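Local structure of glutaredoxin-2 (Vaccinia virus, 2G2Q) at residues E105-K108 with S109-E112. The protein acts as a thiol-disulfide transfer protein in the cytoplasmic disulfide-forming pathway of the virus and is needed for virion morphogenesis and replication. Residues are numbered along the deposited sequence; the frame is centred on the assembly and turned at random.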
ATOM      1  N   GLU A 105     -11.376   3.686  -9.946  1.00 31.22           N
ATOM      2  CA  GLU A 105     -12.561   2.848 -10.051  1.00 31.09           C
ATOM      3  C   GLU A 105     -12.262   1.374  -9.738  1.00 30.36           C
ATOM      4  O   GLU A 105     -13.091   0.687  -9.141  1.00 29.91           O
ATOM      5  CB  GLU A 105     -13.235   3.029 -11.421  1.00 31.30           C
ATOM      6  CG  GLU A 105     -13.572   4.506 -11.771  1.00 33.60           C
ATOM      7  CD  GLU A 105     -14.672   5.124 -10.889  1.00 36.59           C
ATOM      8  OE1 GLU A 105     -14.605   5.017  -9.636  1.00 37.83           O
ATOM      9  OE2 GLU A 105     -15.607   5.733 -11.457  1.00 37.67           O
ATOM     10  N   ILE A 106     -11.074   0.901 -10.113  1.00 29.65           N
ATOM     11  CA  ILE A 106     -10.671  -0.467  -9.779  1.00 28.96           C
ATOM     12  C   ILE A 106     -10.271  -0.553  -8.308  1.00 28.99           C
ATOM     13  O   ILE A 106     -10.586  -1.535  -7.626  1.00 28.75           O
ATOM     14  CB  ILE A 106      -9.538  -0.997 -10.701  1.00 28.90           C
ATOM     15  CG1 ILE A 106     -10.012  -1.033 -12.163  1.00 28.32           C
ATOM     16  CG2 ILE A 106      -9.077  -2.389 -10.263  1.00 27.56           C
ATOM     17  CD1 ILE A 106      -8.883  -1.274 -13.179  1.00 28.39           C
ATOM     18  N   LEU A 107      -9.599   0.486  -7.821  1.00 28.66           N
ATOM     19  CA  LEU A 107      -9.196   0.536  -6.428  1.00 28.86           C
ATOM     20  C   LEU A 107     -10.429   0.561  -5.513  1.00 29.29           C
ATOM     21  O   LEU A 107     -10.479  -0.168  -4.525  1.00 28.71           O
ATOM     22  CB  LEU A 107      -8.266   1.726  -6.160  1.00 28.09           C
ATOM     23  CG  LEU A 107      -7.740   1.837  -4.731  1.00 28.65           C
ATOM     24  CD1 LEU A 107      -6.934   0.596  -4.295  1.00 28.19           C
ATOM     25  CD2 LEU A 107      -6.915   3.087  -4.556  1.00 28.73           C
ATOM     26  N   LYS A 108     -11.423   1.381  -5.860  1.00 29.72           N
ATOM     27  CA  LYS A 108     -12.665   1.417  -5.108  1.00 30.55           C
ATOM     28  C   LYS A 108     -13.298   0.021  -5.009  1.00 30.77           C
ATOM     29  O   LYS A 108     -13.616  -0.438  -3.900  1.00 31.05           O
ATOM     30  CB  LYS A 108     -13.659   2.429  -5.689  1.00 30.47           C
ATOM     31  CG  LYS A 108     -14.848   2.667  -4.750  1.00 31.13           C
ATOM     32  CD  LYS A 108     -15.886   3.678  -5.270  1.00 31.16           C
ATOM     33  CE  LYS A 108     -16.896   4.001  -4.144  1.00 31.17           C
ATOM     34  NZ  LYS A 108     -17.832   5.139  -4.436  1.00 32.01           N
ATOM     35  N   SER A 109     -13.467  -0.641  -6.157  1.00 30.62           N
ATOM     36  CA  SER A 109     -13.998  -2.008  -6.211  1.00 30.71           C
ATOM     37  C   SER A 109     -13.231  -2.953  -5.295  1.00 30.94           C
ATOM     38  O   SER A 109     -13.847  -3.679  -4.511  1.00 30.99           O
ATOM     39  CB  SER A 109     -13.946  -2.588  -7.630  1.00 30.62           C
ATOM     40  OG  SER A 109     -14.602  -1.767  -8.570  1.00 31.48           O
ATOM     41  N   GLU A 110     -11.900  -2.956  -5.416  1.00 30.63           N
ATOM     42  CA  GLU A 110     -11.058  -3.882  -4.668  1.00 31.17           C
ATOM     43  C   GLU A 110     -11.179  -3.655  -3.158  1.00 30.80           C
ATOM     44  O   GLU A 110     -11.184  -4.616  -2.368  1.00 31.00           O
ATOM     45  CB  GLU A 110      -9.597  -3.780  -5.120  1.00 31.09           C
ATOM     46  CG  GLU A 110      -9.387  -4.163  -6.605  1.00 32.68           C
ATOM     47  CD  GLU A 110      -7.957  -3.907  -7.106  1.00 32.55           C
ATOM     48  OE1 GLU A 110      -7.412  -4.774  -7.824  1.00 35.54           O
ATOM     49  OE2 GLU A 110      -7.372  -2.845  -6.783  1.00 33.52           O
ATOM     50  N   ILE A 111     -11.269  -2.383  -2.763  1.00 30.17           N
ATOM     51  CA  ILE A 111     -11.435  -2.020  -1.360  1.00 30.01           C
ATOM     52  C   ILE A 111     -12.817  -2.469  -0.869  1.00 30.14           C
ATOM     53  O   ILE A 111     -12.976  -2.924   0.258  1.00 29.89           O
ATOM     54  CB  ILE A 111     -11.296  -0.493  -1.149  1.00 29.68           C
ATOM     55  CG1 ILE A 111      -9.845  -0.062  -1.292  1.00 29.60           C
ATOM     56  CG2 ILE A 111     -11.849  -0.066   0.224  1.00 29.03           C
ATOM     57  CD1 ILE A 111      -9.712   1.453  -1.429  1.00 29.77           C
ATOM     58  N   GLU A 112     -13.813  -2.334  -1.727  1.00 30.26           N
ATOM     59  CA  GLU A 112     -15.162  -2.639  -1.316  1.00 31.48           C
ATOM     60  C   GLU A 112     -15.446  -4.131  -1.197  1.00 31.03           C
ATOM     61  O   GLU A 112     -16.242  -4.527  -0.364  1.00 31.25           O
ATOM     62  CB  GLU A 112     -16.176  -1.903  -2.195  1.00 31.94           C
ATOM     63  CG  GLU A 112     -16.237  -0.413  -1.831  1.00 34.08           C
ATOM     64  CD  GLU A 112     -17.215   0.372  -2.672  1.00 38.10           C
ATOM     65  OE1 GLU A 112     -17.844   1.302  -2.120  1.00 40.25           O
ATOM     66  OE2 GLU A 112     -17.366   0.064  -3.881  1.00 40.00           O
TER
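The amides of Ser109, Glu110, Ile111 and Glu112 donate alpha-helical hydrogen bonds, i+4 to i, to the carbonyls of Glu105, Ile106, Leu107 and Lys108, the first the longest, with Ser109 N 3.3 Å from Glu105 O. Glu105 O is gripped twice, for Ser109 OG also donates to it over 2.9 Å. The hydroxyl, placed beside its own backbone N (chi1 -55°), lies only 15° from the carbonyl plane, whereas the amide comes from well above that plane. On the buried side, Leu107 and Ile111 meet obliquely, Leu107 CG lying 3.9 Å from Ile111 CD1. This helix, 104-113, belongs to the thioredoxin fold of the protein and packs on its mixed sheet: Ile111 also touches Tyr30 of strand 30-36, while Leu107 rests on Ile88 and Ser91 of a loop. Ile106 and Glu110 lie side by side and point the same way, the CG2 branch of Ile106 3.7 Å from Glu110 CD, and OE2 of that carboxylate reaches Ser91 OG in a weak hydrogen bond. The extended Lys108 chain passes across the Glu112 carboxylate, bringing Lys108 CE to 3.5 Å from Glu112 OE1, but Lys108 NZ stays 4.5 Å from Glu112 OE1, beyond salt-bridge range. Lys108 NZ also forms a long, weak ion pair with Glu29, whose carboxylate lies close to that of Glu112; the nearby lysine charge may partly offset the repulsion between the two carboxylates.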